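Side-chain contacts in CRISPR-associated endonuclease Cas1 (Thermotoga maritima, PDB 4XTK), which probably cuts double-stranded DNA as a metal-dependent endonuclease of the CRISPR adaptive immune system and works as a homodimer: residues L58-L61 with S62-I66; T191-S194 with F195-L199; L246-N249 with L250-R254. One frame throughout, in Å; residues are numbered along the deposited sequence.

Interaction 1 (L58-L61 with S62-I66); sequences LEFL and SQKRI
The Phe60 ring carries the aliphatic part of Lys64 on one face. Lys64 CG stands 4.1 Å from the centroid of the Phe60 ring and 18° off its normal, which meets the geometry of a CH-pi contact, although the carbon is displaced toward the rim. The lysine chain bends at its second torsion (chi2 -70°), and this turn brings CE back to the ring, where it lies 3.7 Å from Phe60 CZ. The Gln63 amide approaches the same ring obliquely, its OE1 4.4 Å from Phe60 CD1. Beyond the two segments, Val39 touches both Phe60 and Lys64.

A second pair, Leu61 and Ile66, meets with side chains crossing at about a right angle: Leu61 CD2 reaches Ile66 CB at 4.1 Å. Both side chains also rest on Ile45 of strand 42-47, so the end of the helix and the residue after the turn are seated on the sheet. Leu58 and Ser62 meet the second subunit: Ser62 OG is hydrogen-bonded to the carbonyl of Val78 of the second subunit, and Leu58 packs on Phe70 of that subunit.

The backbone shows how the helix stops. Lys64 N still bonds to Phe60 O at 2.9 Å, but Arg65 turns to positive phi (59°). Ile66 N then reaches back to Leu61 O at 2.8 Å, and a weak bond joins Arg65 N to Ser62 O at 3.1 Å. The positive phi and these two backward bonds make a Schellman motif closing helix 55-63, and the Leu61–Ile66 contact is the apolar pair that commonly accompanies it.

Interaction 2 (T191-S194 with F195-L199); sequences TLIS and FGNSL
Ile193 and Asn197, one helical turn apart, lie side by side and point the same way, with Ile193 CG2 3.9 Å from Asn197 ND2. The methyl gets there because CG2 stands opposite the backbone N across the CA–CB bond, while CG1 (chi1 -58°) takes the branch beside that N. The Asn197 amide thus has an apolar neighbour here, and the Asn197 side chain also touches Lys239 and Val243 of helix 230-252, and Arg180.

Beneath the side chains, Asn197 N bonds to Ile193 O at 2.8 Å and Gly196 N to Leu192 O at 2.7 Å. This is the regular i to i+4 ladder of an alpha helix, here helix 188-208 in the helical part of Cas1 that carries the predicted manganese ligands.

Phe195 points elsewhere: one face of its ring takes Leu199 CG, 4.2 Å above the plane and offset toward the rim. Phe278 meets the same ring with the planes at about 80°. The carbonyl of Phe195 is gripped twice, by Leu199 N at 3.1 Å and by Ser198 OG at 2.7 Å; the hydroxyl is set for this by a first torsion of 81°, which holds it between its own backbone N and carbonyl carbon. Ser194 OG is hydrogen-bonded to Asn190 O and to Arg180 NH2.

Interaction 3 (L246-N249 with L250-R254); sequences LFLN and LVNTR
Backbone bonds of the i to i+4 kind run from Leu246 O to Leu250 N (3.0 Å) through to Asn249 O and Thr253 N, and the chain then leaves helical geometry at Arg254, whose phi is positive (61°). This is the C-terminal end of helix 230-252, in the helical part of the Cas1 fold, and a weak bond from Arg254 N to Val251 O marks the final turn.

Two apolar pairs line successive positions of that end. Leu246 and Leu250 lie side by side and point the same way, Leu250 CD1 touching Leu246 CG at 3.8 Å. Both leucines press on Phe278 of helix 272-287, so the pair forms one side of a helix–helix interface. Phe247 and Val251 meet at a slant instead: Val251 CG1 comes to 3.8 Å from Phe247 CE1, approaching the ring obliquely. That branch stands beside the valine's backbone N (chi1 -58°), which turns it back along the helix toward the ring. Phe247 and Val251 both face helix 188-208, showing that this flank serves a different interface from the leucine pair.

The remaining side mixes Leu248 with two asparagines. Asn252 continues the ladder with its backbone N, 3.0 Å from Leu248 O, while its ND2 bonds to the carbonyl of Leu169, a residue that Leu248 also touches.

At the last turn one carbonyl takes two donors from the same residue. Thr253 N (3.2 Å) and Thr253 OG1 (2.8 Å) reach Asn249 O from opposite faces of its plane, the amide from 35° out of it.

In the fold
Interactions 2 and 3 join directly, their centres about 14 Å apart: Leu192 CD1 packs on Val251 CG1 at 3.6 Å and Ile193 CD1 on Phe247 CG at 3.7 Å, so helices 188-208 and 230-252, consecutive in the chain, are held against each other. Of the three, interaction 2 approaches the predicted manganese site: the Asn197 side chain is about 7 Å from that of Glu236, which lies on helix 230-252, and about 10 Å from that of His221. Interaction 3 sits farther along the helix that bears Glu236. Interaction 1, in the N-terminal beta-rich part, is separate, with centres about 42 and 50 Å from interactions 2 and 3, and faces the second subunit.

Interaction 1 (L58-L61 with S62-I66)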
# COMPACT_ATOMS: atom_id res chain seq x y z
N LEU E 58 13.02 -12.63 7.86
CA LEU E 58 12.53 -11.93 6.68
C LEU E 58 13.10 -12.56 5.41
O LEU E 58 12.41 -12.68 4.39
CB LEU E 58 12.89 -10.44 6.73
CG LEU E 58 12.20 -9.62 7.82
CD1 LEU E 58 12.53 -8.13 7.70
CD2 LEU E 58 10.70 -9.84 7.79
N GLU E 59 14.36 -12.98 5.47
CA GLU E 59 14.98 -13.69 4.35
C GLU E 59 14.24 -14.98 4.06
O GLU E 59 14.12 -15.39 2.90
CB GLU E 59 16.46 -13.98 4.65
CG GLU E 59 17.34 -12.74 4.64
CD GLU E 59 18.78 -13.04 5.01
OE1 GLU E 59 19.12 -14.23 5.21
OE2 GLU E 59 19.58 -12.09 5.12
N PHE E 60 13.73 -15.63 5.10
CA PHE E 60 13.00 -16.87 4.94
C PHE E 60 11.66 -16.63 4.25
O PHE E 60 11.35 -17.27 3.25
CB PHE E 60 12.78 -17.55 6.29
CG PHE E 60 12.02 -18.84 6.20
CD1 PHE E 60 12.64 -20.00 5.79
CD2 PHE E 60 10.67 -18.89 6.53
CE1 PHE E 60 11.94 -21.18 5.71
CE2 PHE E 60 9.97 -20.07 6.45
CZ PHE E 60 10.60 -21.22 6.04
N LEU E 61 10.88 -15.70 4.79
CA LEU E 61 9.62 -15.30 4.18
C LEU E 61 9.82 -14.86 2.73
O LEU E 61 9.00 -15.16 1.86
CB LEU E 61 8.96 -14.17 4.97
CG LEU E 61 8.37 -14.50 6.34
CD1 LEU E 61 7.59 -13.31 6.85
CD2 LEU E 61 7.50 -15.74 6.27
N SER E 62 10.91 -14.14 2.49
CA SER E 62 11.25 -13.68 1.16
C SER E 62 11.49 -14.86 0.22
O SER E 62 11.06 -14.84 -0.93
CB SER E 62 12.48 -12.77 1.21
OG SER E 62 12.77 -12.23 -0.06
N GLN E 63 12.18 -15.88 0.72
CA GLN E 63 12.44 -17.10 -0.05
C GLN E 63 11.16 -17.86 -0.34
O GLN E 63 11.02 -18.50 -1.38
CB GLN E 63 13.44 -18.00 0.68
CG GLN E 63 14.87 -17.47 0.75
CD GLN E 63 15.76 -18.27 1.70
OE1 GLN E 63 15.31 -19.22 2.33
NE2 GLN E 63 17.02 -17.87 1.80
N LYS E 64 10.22 -17.80 0.60
CA LYS E 64 8.93 -18.48 0.45
C LYS E 64 7.91 -17.56 -0.23
O LYS E 64 6.76 -17.95 -0.46
CB LYS E 64 8.40 -18.93 1.81
CG LYS E 64 9.28 -19.94 2.53
CD LYS E 64 9.25 -21.29 1.83
CE LYS E 64 10.06 -22.33 2.60
NZ LYS E 64 9.95 -23.70 2.00
N ARG E 65 8.35 -16.35 -0.55
CA ARG E 65 7.53 -15.37 -1.26
C ARG E 65 6.25 -15.07 -0.49
O ARG E 65 5.17 -14.89 -1.06
CB ARG E 65 7.24 -15.88 -2.67
CG ARG E 65 8.53 -16.09 -3.47
CD ARG E 65 8.33 -16.72 -4.84
NE ARG E 65 9.61 -16.75 -5.56
CZ ARG E 65 9.77 -17.22 -6.80
NH1 ARG E 65 8.74 -17.70 -7.48
NH2 ARG E 65 10.97 -17.20 -7.36
N ILE E 66 6.39 -14.99 0.84
CA ILE E 66 5.30 -14.71 1.75
C ILE E 66 5.44 -13.34 2.40
O ILE E 66 6.34 -13.14 3.22
CB ILE E 66 5.22 -15.76 2.88
CG1 ILE E 66 4.96 -17.15 2.30
CG2 ILE E 66 4.17 -15.37 3.90
CD1 ILE E 66 5.07 -18.25 3.32

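Interaction 2 (T191-S194 with F195-L199)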
# COMPACT_ATOMS: atom_id res chain seq x y z
N THR E 191 -23.60 16.11 17.38
CA THR E 191 -22.23 15.95 17.85
C THR E 191 -21.92 14.48 18.10
O THR E 191 -20.82 14.00 17.81
CB THR E 191 -21.98 16.74 19.14
OG1 THR E 191 -22.17 18.14 18.89
CG2 THR E 191 -20.56 16.51 19.65
N LEU E 192 -22.91 13.76 18.62
CA LEU E 192 -22.78 12.34 18.88
C LEU E 192 -22.78 11.52 17.60
O LEU E 192 -21.90 10.69 17.38
CB LEU E 192 -23.89 11.86 19.81
CG LEU E 192 -23.75 12.32 21.26
CD1 LEU E 192 -25.01 11.99 22.03
CD2 LEU E 192 -22.54 11.68 21.93
N ILE E 193 -23.78 11.76 16.75
CA ILE E 193 -23.89 11.04 15.48
C ILE E 193 -22.62 11.22 14.65
O ILE E 193 -22.08 10.26 14.11
CB ILE E 193 -25.12 11.50 14.67
CG1 ILE E 193 -26.40 11.31 15.48
CG2 ILE E 193 -25.20 10.75 13.35
CD1 ILE E 193 -26.67 9.87 15.87
N SER E 194 -22.14 12.46 14.56
CA SER E 194 -20.91 12.74 13.83
C SER E 194 -19.74 11.98 14.42
O SER E 194 -18.95 11.38 13.68
CB SER E 194 -20.60 14.24 13.83
OG SER E 194 -21.52 14.94 13.02
N PHE E 195 -19.65 11.98 15.74
CA PHE E 195 -18.56 11.29 16.42
C PHE E 195 -18.64 9.78 16.18
O PHE E 195 -17.64 9.15 15.82
CB PHE E 195 -18.57 11.59 17.91
CG PHE E 195 -17.42 10.98 18.65
CD1 PHE E 195 -16.14 11.50 18.52
CD2 PHE E 195 -17.62 9.87 19.46
CE1 PHE E 195 -15.07 10.92 19.19
CE2 PHE E 195 -16.55 9.29 20.14
CZ PHE E 195 -15.28 9.82 20.00
N GLY E 196 -19.82 9.21 16.38
CA GLY E 196 -20.05 7.79 16.15
C GLY E 196 -19.74 7.39 14.71
O GLY E 196 -19.07 6.38 14.47
N ASN E 197 -20.22 8.18 13.76
CA ASN E 197 -19.96 7.92 12.35
C ASN E 197 -18.48 7.88 12.04
O ASN E 197 -18.01 6.98 11.34
CB ASN E 197 -20.65 8.96 11.47
CG ASN E 197 -22.11 8.66 11.27
OD1 ASN E 197 -22.61 7.64 11.75
ND2 ASN E 197 -22.80 9.54 10.57
N SER E 198 -17.74 8.86 12.56
CA SER E 198 -16.30 8.91 12.35
C SER E 198 -15.64 7.63 12.86
O SER E 198 -14.78 7.07 12.18
CB SER E 198 -15.70 10.14 13.04
OG SER E 198 -15.51 9.91 14.42
N LEU E 199 -16.05 7.16 14.04
CA LEU E 199 -15.52 5.92 14.59
C LEU E 199 -15.81 4.75 13.66
O LEU E 199 -14.94 3.91 13.42
CB LEU E 199 -16.11 5.63 15.98
CG LEU E 199 -15.66 6.57 17.10
CD1 LEU E 199 -16.26 6.15 18.44
CD2 LEU E 199 -14.14 6.64 17.16

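Interaction 3 (L246-N249 with L250-R254)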
# COMPACT_ATOMS: atom_id res chain seq x y z
N LEU E 246 -26.40 3.03 19.59
CA LEU E 246 -25.56 3.59 20.63
C LEU E 246 -26.04 4.97 21.05
O LEU E 246 -26.06 5.31 22.23
CB LEU E 246 -24.11 3.64 20.16
CG LEU E 246 -23.01 3.77 21.20
CD1 LEU E 246 -23.11 2.63 22.18
CD2 LEU E 246 -21.67 3.77 20.49
N PHE E 247 -26.43 5.78 20.06
CA PHE E 247 -26.90 7.14 20.31
C PHE E 247 -28.15 7.16 21.18
O PHE E 247 -28.23 7.91 22.15
CB PHE E 247 -27.16 7.87 19.00
CG PHE E 247 -28.11 9.02 19.12
CD1 PHE E 247 -27.73 10.18 19.77
CD2 PHE E 247 -29.39 8.94 18.60
CE1 PHE E 247 -28.61 11.24 19.90
CE2 PHE E 247 -30.28 10.00 18.73
CZ PHE E 247 -29.89 11.15 19.38
N LEU E 248 -29.13 6.33 20.81
CA LEU E 248 -30.37 6.21 21.57
C LEU E 248 -30.10 5.71 22.99
O LEU E 248 -30.54 6.31 23.97
CB LEU E 248 -31.35 5.27 20.86
CG LEU E 248 -32.08 5.78 19.61
CD1 LEU E 248 -32.97 4.68 19.04
CD2 LEU E 248 -32.89 7.02 19.91
N ASN E 249 -29.39 4.59 23.08
CA ASN E 249 -29.12 3.97 24.37
C ASN E 249 -28.41 4.91 25.34
O ASN E 249 -28.77 4.99 26.51
CB ASN E 249 -28.29 2.70 24.19
CG ASN E 249 -29.10 1.57 23.58
OD1 ASN E 249 -30.28 1.73 23.29
ND2 ASN E 249 -28.45 0.42 23.39
N LEU E 250 -27.43 5.65 24.84
CA LEU E 250 -26.64 6.51 25.71
C LEU E 250 -27.39 7.76 26.18
O LEU E 250 -27.26 8.15 27.35
CB LEU E 250 -25.33 6.89 25.01
CG LEU E 250 -24.34 5.72 24.92
CD1 LEU E 250 -23.06 6.12 24.19
CD2 LEU E 250 -24.01 5.16 26.31
N VAL E 251 -28.17 8.40 25.30
CA VAL E 251 -28.87 9.62 25.70
C VAL E 251 -30.13 9.33 26.51
O VAL E 251 -30.52 10.13 27.35
CB VAL E 251 -29.27 10.50 24.48
CG1 VAL E 251 -28.05 10.88 23.67
CG2 VAL E 251 -30.34 9.83 23.61
N ASN E 252 -30.76 8.19 26.25
CA ASN E 252 -31.96 7.81 26.99
C ASN E 252 -31.65 7.26 28.38
O ASN E 252 -32.50 7.30 29.27
CB ASN E 252 -32.79 6.80 26.20
CG ASN E 252 -33.66 7.45 25.13
OD1 ASN E 252 -33.91 8.66 25.16
ND2 ASN E 252 -34.15 6.64 24.20
N THR E 253 -30.45 6.72 28.58
CA THR E 253 -30.07 6.25 29.91
C THR E 253 -29.28 7.31 30.66
O THR E 253 -28.84 7.10 31.79
CB THR E 253 -29.24 4.95 29.87
OG1 THR E 253 -28.01 5.17 29.19
CG2 THR E 253 -30.03 3.83 29.20
N ARG E 254 -29.09 8.46 30.00
CA ARG E 254 -28.35 9.59 30.56
C ARG E 254 -26.90 9.23 30.87
O ARG E 254 -26.25 9.89 31.68
CB ARG E 254 -29.04 10.11 31.81
CG ARG E 254 -30.37 10.80 31.56
CD ARG E 254 -30.19 12.29 31.39
NE ARG E 254 -29.64 12.90 32.60
CZ ARG E 254 -29.40 14.20 32.73
NH1 ARG E 254 -29.66 15.03 31.74
NH2 ARG E 254 -28.89 14.66 33.87